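Local coordinates for protein tautomerase (Bordetella trematum, PDB 6VVR) that belongs to the tautomerase superfamily and assembles as a trimer of subunits, each built from two beta-alpha-beta units that share one central sheet, at residues Leu3-Met8 with Ala61-Asp66. Numbering follows the deposited sequence.
Sequences LNVHIM and ALVNVD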
loop_
_atom_site.group_PDB
_atom_site.type_symbol
_atom_site.label_atom_id
_atom_site.label_comp_id
_atom_site.label_asym_id
_atom_site.label_seq_id
_atom_site.Cartn_x
_atom_site.Cartn_y
_atom_site.Cartn_z
ATOM N N LEU A 3 -8.945 4.456 0.128
ATOM C CA LEU A 3 -7.850 5.384 0.372
ATOM C C LEU A 3 -7.070 4.966 1.606
ATOM O O LEU A 3 -7.662 4.649 2.642
ATOM C CB LEU A 3 -8.366 6.811 0.563
ATOM C CG LEU A 3 -8.742 7.631 -0.671
ATOM C CD1 LEU A 3 -9.898 7.003 -1.447
ATOM C CD2 LEU A 3 -9.083 9.053 -0.258
ATOM N N ASN A 4 -5.749 4.985 1.511
ATOM C CA ASN A 4 -4.929 4.926 2.709
ATOM C C ASN A 4 -4.018 6.138 2.703
ATOM O O ASN A 4 -3.358 6.428 1.695
ATOM C CB ASN A 4 -4.158 3.605 2.836
ATOM C CG ASN A 4 -3.401 3.233 1.597
ATOM O OD1 ASN A 4 -2.188 3.454 1.512
ATOM N ND2 ASN A 4 -4.090 2.622 0.645
ATOM N N VAL A 5 -4.029 6.863 3.820
ATOM C CA VAL A 5 -3.502 8.215 3.915
ATOM C C VAL A 5 -2.385 8.229 4.942
ATOM O O VAL A 5 -2.498 7.616 6.010
ATOM C CB VAL A 5 -4.608 9.210 4.312
ATOM C CG1 VAL A 5 -4.080 10.640 4.252
ATOM C CG2 VAL A 5 -5.799 9.015 3.408
ATOM N N HIS A 6 -1.319 8.955 4.630
ATOM C CA HIS A 6 -0.076 8.894 5.381
ATOM C C HIS A 6 0.363 10.322 5.649
ATOM O O HIS A 6 0.604 11.070 4.701
ATOM C CB HIS A 6 0.976 8.119 4.579
ATOM C CG HIS A 6 0.496 6.772 4.133
ATOM N ND1 HIS A 6 0.771 5.617 4.834
ATOM C CD2 HIS A 6 -0.278 6.401 3.083
ATOM C CE1 HIS A 6 0.206 4.589 4.224
ATOM N NE2 HIS A 6 -0.439 5.038 3.161
ATOM N N ILE A 7 0.404 10.717 6.923
ATOM C CA ILE A 7 0.658 12.105 7.295
ATOM C C ILE A 7 1.695 12.135 8.407
ATOM O O ILE A 7 1.985 11.128 9.051
ATOM C CB ILE A 7 -0.619 12.854 7.732
ATOM C CG1 ILE A 7 -1.211 12.235 8.989
ATOM C CG2 ILE A 7 -1.647 12.862 6.611
ATOM C CD1 ILE A 7 -2.362 13.048 9.575
ATOM N N MET A 8 2.261 13.316 8.618
ATOM C CA MET A 8 3.215 13.502 9.694
ATOM C C MET A 8 2.484 13.546 11.029
ATOM O O MET A 8 1.348 14.026 11.121
ATOM C CB MET A 8 4.008 14.798 9.497
ATOM C CG MET A 8 4.717 14.908 8.154
ATOM S SD MET A 8 5.700 13.441 7.820
ATOM C CE MET A 8 6.924 13.517 9.120
ATOM N N ALA A 61 2.799 14.446 2.890
ATOM C CA ALA A 61 1.546 13.727 3.014
ATOM C C ALA A 61 1.383 12.900 1.755
ATOM O O ALA A 61 1.853 13.281 0.677
ATOM C CB ALA A 61 0.339 14.656 3.212
ATOM N N LEU A 62 0.738 11.751 1.903
ATOM C CA LEU A 62 0.570 10.819 0.798
ATOM C C LEU A 62 -0.826 10.223 0.852
ATOM O O LEU A 62 -1.237 9.715 1.899
ATOM C CB LEU A 62 1.620 9.706 0.863
ATOM C CG LEU A 62 1.453 8.606 -0.186
ATOM C CD1 LEU A 62 1.725 9.154 -1.602
ATOM C CD2 LEU A 62 2.362 7.426 0.141
ATOM N N VAL A 63 -1.553 10.294 -0.264
ATOM C CA VAL A 63 -2.857 9.649 -0.402
ATOM C C VAL A 63 -2.728 8.578 -1.477
ATOM O O VAL A 63 -2.503 8.895 -2.650
ATOM C CB VAL A 63 -3.971 10.655 -0.751
ATOM C CG1 VAL A 63 -5.330 9.952 -0.820
ATOM C CG2 VAL A 63 -4.022 11.810 0.266
ATOM N N ASN A 64 -2.863 7.315 -1.082
ATOM C CA ASN A 64 -2.918 6.199 -2.014
ATOM C C ASN A 64 -4.368 5.804 -2.247
ATOM O O ASN A 64 -5.111 5.577 -1.283
ATOM C CB ASN A 64 -2.142 5.000 -1.469
ATOM C CG ASN A 64 -0.658 5.267 -1.361
ATOM O OD1 ASN A 64 -0.088 6.010 -2.160
ATOM N ND2 ASN A 64 -0.021 4.656 -0.367
ATOM N N VAL A 65 -4.760 5.695 -3.518
ATOM C CA VAL A 65 -6.137 5.403 -3.910
ATOM C C VAL A 65 -6.141 4.138 -4.752
ATOM O O VAL A 65 -5.564 4.115 -5.848
ATOM C CB VAL A 65 -6.770 6.554 -4.705
ATOM C CG1 VAL A 65 -8.242 6.238 -4.996
ATOM C CG2 VAL A 65 -6.598 7.886 -3.985
ATOM N N ASP A 66 -6.784 3.087 -4.246
ATOM C CA ASP A 66 -7.094 1.917 -5.051
ATOM C C ASP A 66 -8.531 2.073 -5.520
ATOM O O ASP A 66 -9.449 2.159 -4.694
ATOM C CB ASP A 66 -6.913 0.624 -4.253
ATOM C CG ASP A 66 -5.467 0.371 -3.881
ATOM O OD1 ASP A 66 -4.578 0.566 -4.732
ATOM O OD2 ASP A 66 -5.211 -0.011 -2.734
#
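Asn4 and Asn64 face each other as a hydrogen-bonded pair where strands 3-8 and 61-66 run antiparallel, their axes 4.7 Å apart at closest approach. These are the two central strands of the four-stranded sheet of the tautomerase fold, each the first strand of a beta-alpha-beta unit, so the contact joins the two halves of the subunit. Paired backbone bonds link Asn4 with Asn64, with Asn4 N 2.9 Å from Asn64 O, and His6 with Leu62, where His6 N lies 2.8 Å from Leu62 O. Asn64 O also receives a CA-H...O contact from Leu3 CA, 3.2 Å away.

Apolar side chains fill the face turned to helices 13-31 and 73-91. Leu3 lies alongside Val65, its CG 4.0 Å from Val65 CG2, while its CD2 reaches 3.9 Å from Val63 CG1. Val5 and Val63 point the same way side by side and meet through CG1 and CG2; Leu23 and Val87 lie beyond them on the two helices.

On the opposite face the side chains form a polar chain bordered by Leu62, whose CD2 approaches His6 CD2, with Ile41 and Leu2 of a neighbouring subunit packing on His6 and Leu62. Tyr45 OH hydrogen-bonds His6 ND1, which together with the bond at NE2 fixes the ring's rotation. Asn4 CG sits between its own backbone N and carbonyl carbon (chi1 50°), which leans the amide across toward strand 61-66 and places OD1 between Asn64 ND2 and His6 NE2. The amide planes of the two asparagines are 61° apart, and Asn64 ND2 donates to Asn4 OD1 at 3.1 Å from a direction tilted off the carbonyl plane. His6 NE2 donates its N-H to an in-plane lone pair of that same OD1 at 2.9 Å, in a nearly straight bond of 170°.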